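Local coordinates for protein Rab GDP dissociation inhibitor alpha (Naegleria fowleri, PDB 6C87) that probably binds prenylated, GDP-bound Rab GTPases, slowing their release of GDP and keeping them soluble in the cytosol between rounds of membrane traffic, at residues E24-G29 with V96-M101; S154-Y159 with D178-Y183; D427-Y432 with F440-K445. One frame throughout, in Å; residues are numbered along the deposited sequence.

Contact 1 of 3, residues E24-G29 with V96-M101; sequences ECVISG and VKILRM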
# COMPACT_ATOMS: atom_id res chain seq x y z
N GLU A 24 25.59 4.53 2.27
CA GLU A 24 25.82 4.68 0.84
C GLU A 24 25.84 3.32 0.13
O GLU A 24 25.29 3.18 -0.96
CB GLU A 24 27.13 5.44 0.60
CG GLU A 24 27.04 6.96 0.76
CD GLU A 24 26.79 7.42 2.20
OE1 GLU A 24 27.35 6.81 3.14
OE2 GLU A 24 26.05 8.41 2.38
N CYS A 25 26.45 2.32 0.76
CA CYS A 25 26.51 0.99 0.16
C CYS A 25 25.11 0.41 -0.06
O CYS A 25 24.85 -0.23 -1.08
CB CYS A 25 27.35 0.06 1.03
SG CYS A 25 29.13 0.42 1.04
N VAL A 26 24.20 0.62 0.90
CA VAL A 26 22.85 0.09 0.79
C VAL A 26 22.05 0.85 -0.26
O VAL A 26 21.29 0.26 -1.04
CB VAL A 26 22.15 0.12 2.16
CG1 VAL A 26 20.69 -0.30 2.01
CG2 VAL A 26 22.87 -0.78 3.14
N ILE A 27 22.18 2.18 -0.29
CA ILE A 27 21.51 2.96 -1.33
C ILE A 27 22.03 2.56 -2.71
O ILE A 27 21.24 2.36 -3.65
CB ILE A 27 21.69 4.47 -1.06
CG1 ILE A 27 20.85 4.90 0.14
CG2 ILE A 27 21.28 5.30 -2.27
CD1 ILE A 27 19.36 4.77 -0.09
N SER A 28 23.35 2.41 -2.84
CA SER A 28 23.93 1.99 -4.11
C SER A 28 23.43 0.61 -4.54
O SER A 28 23.08 0.41 -5.71
CB SER A 28 25.46 1.99 -3.99
OG SER A 28 26.08 1.55 -5.18
N GLY A 29 23.36 -0.34 -3.60
CA GLY A 29 22.86 -1.67 -3.92
C GLY A 29 21.40 -1.68 -4.32
O GLY A 29 21.00 -2.38 -5.26
N VAL A 96 17.80 -5.41 8.43
CA VAL A 96 17.85 -6.79 7.98
C VAL A 96 16.93 -6.98 6.78
O VAL A 96 17.25 -7.72 5.83
CB VAL A 96 17.48 -7.74 9.14
CG1 VAL A 96 17.20 -9.14 8.62
CG2 VAL A 96 18.60 -7.77 10.17
N LYS A 97 15.75 -6.34 6.79
CA LYS A 97 14.83 -6.47 5.67
C LYS A 97 15.36 -5.76 4.42
O LYS A 97 15.23 -6.28 3.31
CB LYS A 97 13.44 -5.95 6.05
CG LYS A 97 12.69 -6.91 6.98
CD LYS A 97 11.30 -6.42 7.33
CE LYS A 97 10.61 -7.43 8.24
NZ LYS A 97 9.16 -7.13 8.43
N ILE A 98 15.97 -4.59 4.59
CA ILE A 98 16.54 -3.89 3.45
C ILE A 98 17.70 -4.68 2.85
O ILE A 98 17.82 -4.81 1.63
CB ILE A 98 16.99 -2.47 3.85
CG1 ILE A 98 15.83 -1.68 4.45
CG2 ILE A 98 17.51 -1.73 2.64
CD1 ILE A 98 16.26 -0.33 5.00
N LEU A 99 18.57 -5.22 3.72
CA LEU A 99 19.67 -6.05 3.26
C LEU A 99 19.18 -7.26 2.48
O LEU A 99 19.79 -7.66 1.49
CB LEU A 99 20.51 -6.50 4.46
CG LEU A 99 21.31 -5.41 5.16
CD1 LEU A 99 22.07 -5.97 6.36
CD2 LEU A 99 22.25 -4.75 4.15
N ARG A 100 18.07 -7.85 2.92
CA ARG A 100 17.49 -8.98 2.19
C ARG A 100 17.01 -8.56 0.81
O ARG A 100 17.14 -9.33 -0.15
CB ARG A 100 16.36 -9.62 2.99
CG ARG A 100 16.81 -10.58 4.07
CD ARG A 100 15.67 -10.97 5.01
NE ARG A 100 16.18 -11.58 6.23
CZ ARG A 100 15.46 -11.80 7.33
NH1 ARG A 100 14.18 -11.44 7.37
NH2 ARG A 100 16.02 -12.37 8.39
N MET A 101 16.46 -7.35 0.69
CA MET A 101 15.97 -6.88 -0.60
C MET A 101 17.08 -6.79 -1.63
O MET A 101 16.86 -7.06 -2.82
CB MET A 101 15.30 -5.52 -0.42
CG MET A 101 13.96 -5.56 0.25
SD MET A 101 13.43 -3.86 0.48
CE MET A 101 12.70 -3.55 -1.13

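Contact 2 of 3, residues S154-Y159 with D178-Y183; sequences SYLYDY and DKIYKY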
# COMPACT_ATOMS: atom_id res chain seq x y z
N SER A 154 2.13 -7.03 31.80
CA SER A 154 1.10 -8.03 31.53
C SER A 154 0.01 -7.46 30.63
O SER A 154 -0.45 -8.14 29.70
CB SER A 154 0.51 -8.53 32.84
OG SER A 154 0.98 -9.83 33.16
N TYR A 155 -0.41 -6.23 30.89
CA TYR A 155 -1.45 -5.60 30.07
C TYR A 155 -0.99 -5.40 28.63
O TYR A 155 -1.77 -5.62 27.69
CB TYR A 155 -1.88 -4.27 30.69
CG TYR A 155 -2.65 -3.37 29.73
CD1 TYR A 155 -3.94 -3.68 29.33
CD2 TYR A 155 -2.07 -2.21 29.24
CE1 TYR A 155 -4.63 -2.86 28.45
CE2 TYR A 155 -2.75 -1.38 28.37
CZ TYR A 155 -4.03 -1.71 27.98
OH TYR A 155 -4.71 -0.89 27.11
N LEU A 156 0.27 -4.99 28.43
CA LEU A 156 0.74 -4.70 27.08
C LEU A 156 0.89 -5.96 26.24
O LEU A 156 0.53 -5.98 25.06
CB LEU A 156 2.05 -3.91 27.13
CG LEU A 156 1.93 -2.54 27.81
CD1 LEU A 156 3.29 -1.89 28.00
CD2 LEU A 156 0.99 -1.62 27.04
N TYR A 157 1.40 -7.04 26.84
CA TYR A 157 1.57 -8.28 26.09
C TYR A 157 0.23 -8.97 25.84
O TYR A 157 0.11 -9.73 24.88
CB TYR A 157 2.52 -9.23 26.82
N ASP A 158 -0.78 -8.71 26.67
CA ASP A 158 -2.11 -9.27 26.47
C ASP A 158 -2.98 -8.39 25.59
O ASP A 158 -4.12 -8.77 25.30
CB ASP A 158 -2.81 -9.50 27.81
CG ASP A 158 -2.28 -10.71 28.54
OD1 ASP A 158 -1.38 -11.38 27.99
OD2 ASP A 158 -2.77 -11.00 29.65
N TYR A 159 -2.49 -7.23 25.16
CA TYR A 159 -3.31 -6.33 24.36
C TYR A 159 -3.55 -6.92 22.97
O TYR A 159 -2.61 -7.32 22.28
CB TYR A 159 -2.66 -4.95 24.25
CG TYR A 159 -3.56 -3.94 23.57
CD1 TYR A 159 -4.55 -3.27 24.29
CD2 TYR A 159 -3.44 -3.66 22.22
CE1 TYR A 159 -5.38 -2.35 23.68
CE2 TYR A 159 -4.27 -2.74 21.60
CZ TYR A 159 -5.24 -2.09 22.33
OH TYR A 159 -6.07 -1.17 21.73
N ASP A 178 2.08 7.67 27.45
CA ASP A 178 2.11 8.42 28.71
C ASP A 178 0.86 8.15 29.54
O ASP A 178 0.94 8.06 30.77
CB ASP A 178 2.26 9.92 28.44
CG ASP A 178 1.12 10.49 27.60
OD1 ASP A 178 0.42 9.71 26.91
OD2 ASP A 178 0.92 11.72 27.62
N LYS A 179 -0.30 8.01 28.89
CA LYS A 179 -1.53 7.73 29.62
C LYS A 179 -1.50 6.33 30.24
O LYS A 179 -2.04 6.12 31.33
CB LYS A 179 -2.74 7.89 28.71
N ILE A 180 -0.89 5.36 29.55
CA ILE A 180 -0.80 4.01 30.08
C ILE A 180 0.20 3.94 31.23
O ILE A 180 -0.05 3.28 32.25
CB ILE A 180 -0.45 3.02 28.96
CG1 ILE A 180 -1.43 3.17 27.80
CG2 ILE A 180 -0.42 1.60 29.49
CD1 ILE A 180 -1.30 2.10 26.76
N TYR A 181 1.34 4.62 31.09
CA TYR A 181 2.34 4.63 32.15
C TYR A 181 1.77 5.22 33.43
O TYR A 181 1.84 4.60 34.50
CB TYR A 181 3.57 5.43 31.72
CG TYR A 181 4.51 4.73 30.77
CD1 TYR A 181 4.67 3.35 30.79
CD2 TYR A 181 5.24 5.46 29.84
CE1 TYR A 181 5.54 2.72 29.92
CE2 TYR A 181 6.11 4.85 28.97
CZ TYR A 181 6.26 3.48 29.01
OH TYR A 181 7.13 2.89 28.13
N LYS A 182 1.18 6.42 33.33
CA LYS A 182 0.67 7.12 34.50
C LYS A 182 -0.47 6.35 35.15
O LYS A 182 -0.64 6.43 36.38
CB LYS A 182 0.21 8.52 34.11
N TYR A 183 -1.26 5.61 34.37
CA TYR A 183 -2.36 4.84 34.93
C TYR A 183 -1.84 3.71 35.82
O TYR A 183 -2.44 3.41 36.86
CB TYR A 183 -3.25 4.29 33.81
CG TYR A 183 -4.41 3.45 34.29
CD1 TYR A 183 -5.40 4.01 35.10
CD2 TYR A 183 -4.54 2.12 33.92
CE1 TYR A 183 -6.47 3.25 35.54
CE2 TYR A 183 -5.61 1.36 34.36
CZ TYR A 183 -6.57 1.92 35.17
OH TYR A 183 -7.64 1.17 35.61

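Contact 3 of 3, residues D427-Y432 with F440-K445; sequences DIVDIY and FDWNKK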
# COMPACT_ATOMS: atom_id res chain seq x y z
N ASP A 427 17.26 6.38 7.95
CA ASP A 427 17.92 7.29 7.02
C ASP A 427 17.98 6.71 5.60
O ASP A 427 17.76 7.44 4.62
CB ASP A 427 19.33 7.63 7.51
CG ASP A 427 19.92 8.83 6.79
OD1 ASP A 427 19.14 9.69 6.33
OD2 ASP A 427 21.17 8.91 6.68
N ILE A 428 18.27 5.41 5.47
CA ILE A 428 18.33 4.79 4.15
C ILE A 428 16.97 4.86 3.46
O ILE A 428 16.87 5.25 2.29
CB ILE A 428 18.80 3.33 4.25
CG1 ILE A 428 20.29 3.26 4.59
CG2 ILE A 428 18.48 2.58 2.97
CD1 ILE A 428 20.74 1.88 5.05
N VAL A 429 15.91 4.48 4.18
CA VAL A 429 14.56 4.51 3.62
C VAL A 429 14.19 5.92 3.20
O VAL A 429 13.62 6.14 2.13
CB VAL A 429 13.54 3.97 4.64
CG1 VAL A 429 12.12 4.25 4.15
CG2 VAL A 429 13.76 2.48 4.86
N ASP A 430 14.50 6.90 4.05
CA ASP A 430 14.18 8.28 3.73
C ASP A 430 14.93 8.73 2.48
O ASP A 430 14.35 9.33 1.58
CB ASP A 430 14.47 9.18 4.92
CG ASP A 430 14.14 10.62 4.63
OD1 ASP A 430 12.99 10.90 4.21
OD2 ASP A 430 15.02 11.48 4.86
N ILE A 431 16.24 8.43 2.42
CA ILE A 431 17.04 8.79 1.25
C ILE A 431 16.46 8.16 -0.01
O ILE A 431 16.33 8.82 -1.05
CB ILE A 431 18.51 8.37 1.46
CG1 ILE A 431 19.16 9.25 2.54
CG2 ILE A 431 19.28 8.43 0.15
CD1 ILE A 431 20.42 8.62 3.14
N TYR A 432 16.10 6.88 0.06
CA TYR A 432 15.59 6.20 -1.13
C TYR A 432 14.24 6.77 -1.54
O TYR A 432 13.95 6.89 -2.74
CB TYR A 432 15.50 4.69 -0.89
CG TYR A 432 15.38 3.90 -2.17
CD1 TYR A 432 16.47 3.76 -3.02
CD2 TYR A 432 14.17 3.30 -2.54
CE1 TYR A 432 16.36 3.05 -4.21
CE2 TYR A 432 14.06 2.59 -3.72
CZ TYR A 432 15.16 2.46 -4.55
OH TYR A 432 15.06 1.76 -5.73
N PHE A 440 8.49 3.99 0.12
CA PHE A 440 9.37 2.83 0.06
C PHE A 440 8.55 1.56 -0.05
O PHE A 440 7.72 1.27 0.82
CB PHE A 440 10.26 2.79 1.30
CG PHE A 440 11.43 1.84 1.19
CD1 PHE A 440 11.34 0.55 1.70
CD2 PHE A 440 12.61 2.23 0.59
CE1 PHE A 440 12.41 -0.34 1.61
CE2 PHE A 440 13.68 1.35 0.49
CZ PHE A 440 13.58 0.07 1.00
N ASP A 441 8.77 0.80 -1.12
CA ASP A 441 8.06 -0.45 -1.36
C ASP A 441 8.87 -1.58 -0.73
O ASP A 441 9.91 -1.98 -1.26
CB ASP A 441 7.86 -0.68 -2.86
CG ASP A 441 7.02 -1.91 -3.17
OD1 ASP A 441 6.48 -2.54 -2.23
OD2 ASP A 441 6.88 -2.25 -4.37
N TRP A 442 8.38 -2.10 0.40
CA TRP A 442 9.08 -3.19 1.08
C TRP A 442 8.91 -4.52 0.37
O TRP A 442 9.45 -5.53 0.84
CB TRP A 442 8.58 -3.32 2.52
CG TRP A 442 8.99 -2.20 3.40
CD1 TRP A 442 8.27 -1.08 3.69
CD2 TRP A 442 10.24 -2.06 4.09
NE1 TRP A 442 8.98 -0.26 4.53
CE2 TRP A 442 10.20 -0.83 4.79
CE3 TRP A 442 11.39 -2.85 4.18
CZ2 TRP A 442 11.26 -0.38 5.57
CZ3 TRP A 442 12.45 -2.40 4.96
CH2 TRP A 442 12.37 -1.18 5.65
N ASN A 443 8.19 -4.55 -0.75
CA ASN A 443 8.02 -5.77 -1.52
C ASN A 443 8.68 -5.68 -2.88
O ASN A 443 8.53 -6.60 -3.69
CB ASN A 443 6.53 -6.09 -1.68
CG ASN A 443 5.89 -6.51 -0.38
OD1 ASN A 443 5.21 -5.72 0.27
ND2 ASN A 443 6.13 -7.75 0.02
N LYS A 444 9.42 -4.61 -3.16
CA LYS A 444 10.10 -4.51 -4.44
C LYS A 444 11.11 -5.64 -4.56
O LYS A 444 11.78 -6.01 -3.59
CB LYS A 444 10.79 -3.15 -4.58
N LYS A 445 11.19 -6.23 -5.75
CA LYS A 445 12.03 -7.38 -5.98
C LYS A 445 13.09 -7.07 -7.03
O LYS A 445 12.83 -6.30 -7.96
CB LYS A 445 11.19 -8.59 -6.43

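Contact 1 of 3, residues E24-G29 with V96-M101
V26 on helix 22-33 reaches across to I98 and L99 on helix 94-102, and every contact between the two segments is apolar. The two methyls of V26 divide the work. CG1 meets I98, at 3.5 Å from V26 CG1 to I98 CG2, while CG2 turns to the neighbouring leucine, with V26 CG2 4.1 Å from L99 CD2. The V26 rotamer makes this fork possible: CG1 stands anti to the backbone N (chi1 174°) and CG2 anti to the carbonyl carbon, and each branch finds a different residue. On the other helix, I98 leaves its backbone toward helix 22-33 and touches with its short CG2 branch. The L99 side chain sets off less directly, and one terminal methyl at its extended end makes the contact. Both partners lie crosswise to the valine at roughly a right angle. The nearest backbone approach is 7.3 Å, between V26 CA and L99 CA.

The hydrogen bonds here run within each helix or out to other parts of the structure. Main-chain bonds such as S28 N to E24 O, 2.8 Å, keep the first segment helical, and S28 OG is tied to H40. R100, which takes no part in the contact, donates through NH2 to the backbone O of N227 of a second subunit.

Other apolar residues extend the contact: F248 of helix 243-254 touches both V26 and L99, and I428 of helix 422-436 also lies against V26. Helix 22-33 follows the first strand of the parallel sheet, as in the dinucleotide-binding folds to which GDI proteins are related. Between these segments the association rests on apolar packing and probably the exclusion of water, without directional bonds to fix a precise angle.

Contact 2 of 3, residues S154-Y159 with D178-Y183
I180 projects from helix 177-184 against Y155 and L156 of helix 143-157, a helix-to-helix contact in the part of the chain that corresponds to the all-helical domain of GDI proteins. The isoleucine is aimed at the other helix from its CB, where the side chain splits. The CG2 branch, anti to the backbone N, meets both partners: I180 CG2 is 3.9 Å from Y155 CE2 and 4.3 Å from L156 CD2. The methyl meets the tyrosine ring obliquely, and the two side chains cross at about a right angle.

The longer branch runs through CG1 to CD1. This end returns to the same tyrosine carbon, with I180 CD1 4.1 Å from Y155 CE2. That carbon is thus touched by both branches of one isoleucine. I180 CD1 also lies 4.4 Å from L156 CD2.

Because CG of Y155 lies anti to its own backbone N (chi1 164°), the ring extends across the interface and can offer its CD2-CE2 side to the isoleucine. All three touching residues are buried, and the contact is wholly apolar. I180 is packed further by L152 from helix 143-157, by A212 at the start of helix 212-229 and by C172 from a loop; L156 also rests on I216. Helices 143-157 and 212-229 and the loop at C172 thus all meet the isoleucine, near the end of helix 143-157, where R220 NH2 binds the backbone O atoms of L156 and Y159. The polar tip of the tyrosine continues beyond the apolar patch, and Y155 OH ends in a hydrogen bond to the backbone O of H167.

Contact 3 of 3, residues D427-Y432 with F440-K445
V429 and Y432, one turn apart on helix 422-436, both pack against the ring of F440 as the chain folds back after the helix. V429 CG2 sits almost exactly over one ring face, 4.3 Å from the F440 centroid and 4° off its normal, a CH-pi contact. Its other methyl reaches the root of the same side chain, at 3.7 Å from V429 CG1 to F440 CB. Y432 adds an oblique aromatic contact: the rings are inclined at 76°, and Y432 CD2 comes within 3.6 Å of F440 CE2.

W442 widens the patch with its six-membered ring, placing CZ2 3.9 Å from V429 CG2. The end of the indole approaches the helix, and F440 CD1 lies over one of its faces. Valine, phenylalanine and tryptophan thus meet in one cluster.

Outside this shell, the loop is shaped by a type I turn from D441 to K444. Within it D441 forms an Asx turn, N443 N donating to D441 OD1 (3.0 Å) from above the carboxylate plane. At the start of the loop, E433 OE2 accepts from F440 N and binds the returning chain to the helix it has just left.

Helix 94-102 continues the cluster, with I98 against V429 and W442 and M101 against F440, while I428 and I431 of helix 422-436 pack on helix 22-33.

Contacts 1 and 3 adjoin, their centres 9 Å apart, and belong to one continuous apolar region in which helix 94-102 also meets the loop after helix 422-436: M101 CE packs 3.6 Å from K444 O. Contact 1 is the buried, aliphatic part; contact 3 is partly buried and adds aromatic rings at its side of the region, with a type I turn in its loop. Contact 2 is separate, its centre about 35 Å from that of contact 1, in the helical part of the molecule. It is buried although far from the chain's centre, and its chemistry falls between the other two, aliphatic side chains meeting a single aromatic ring.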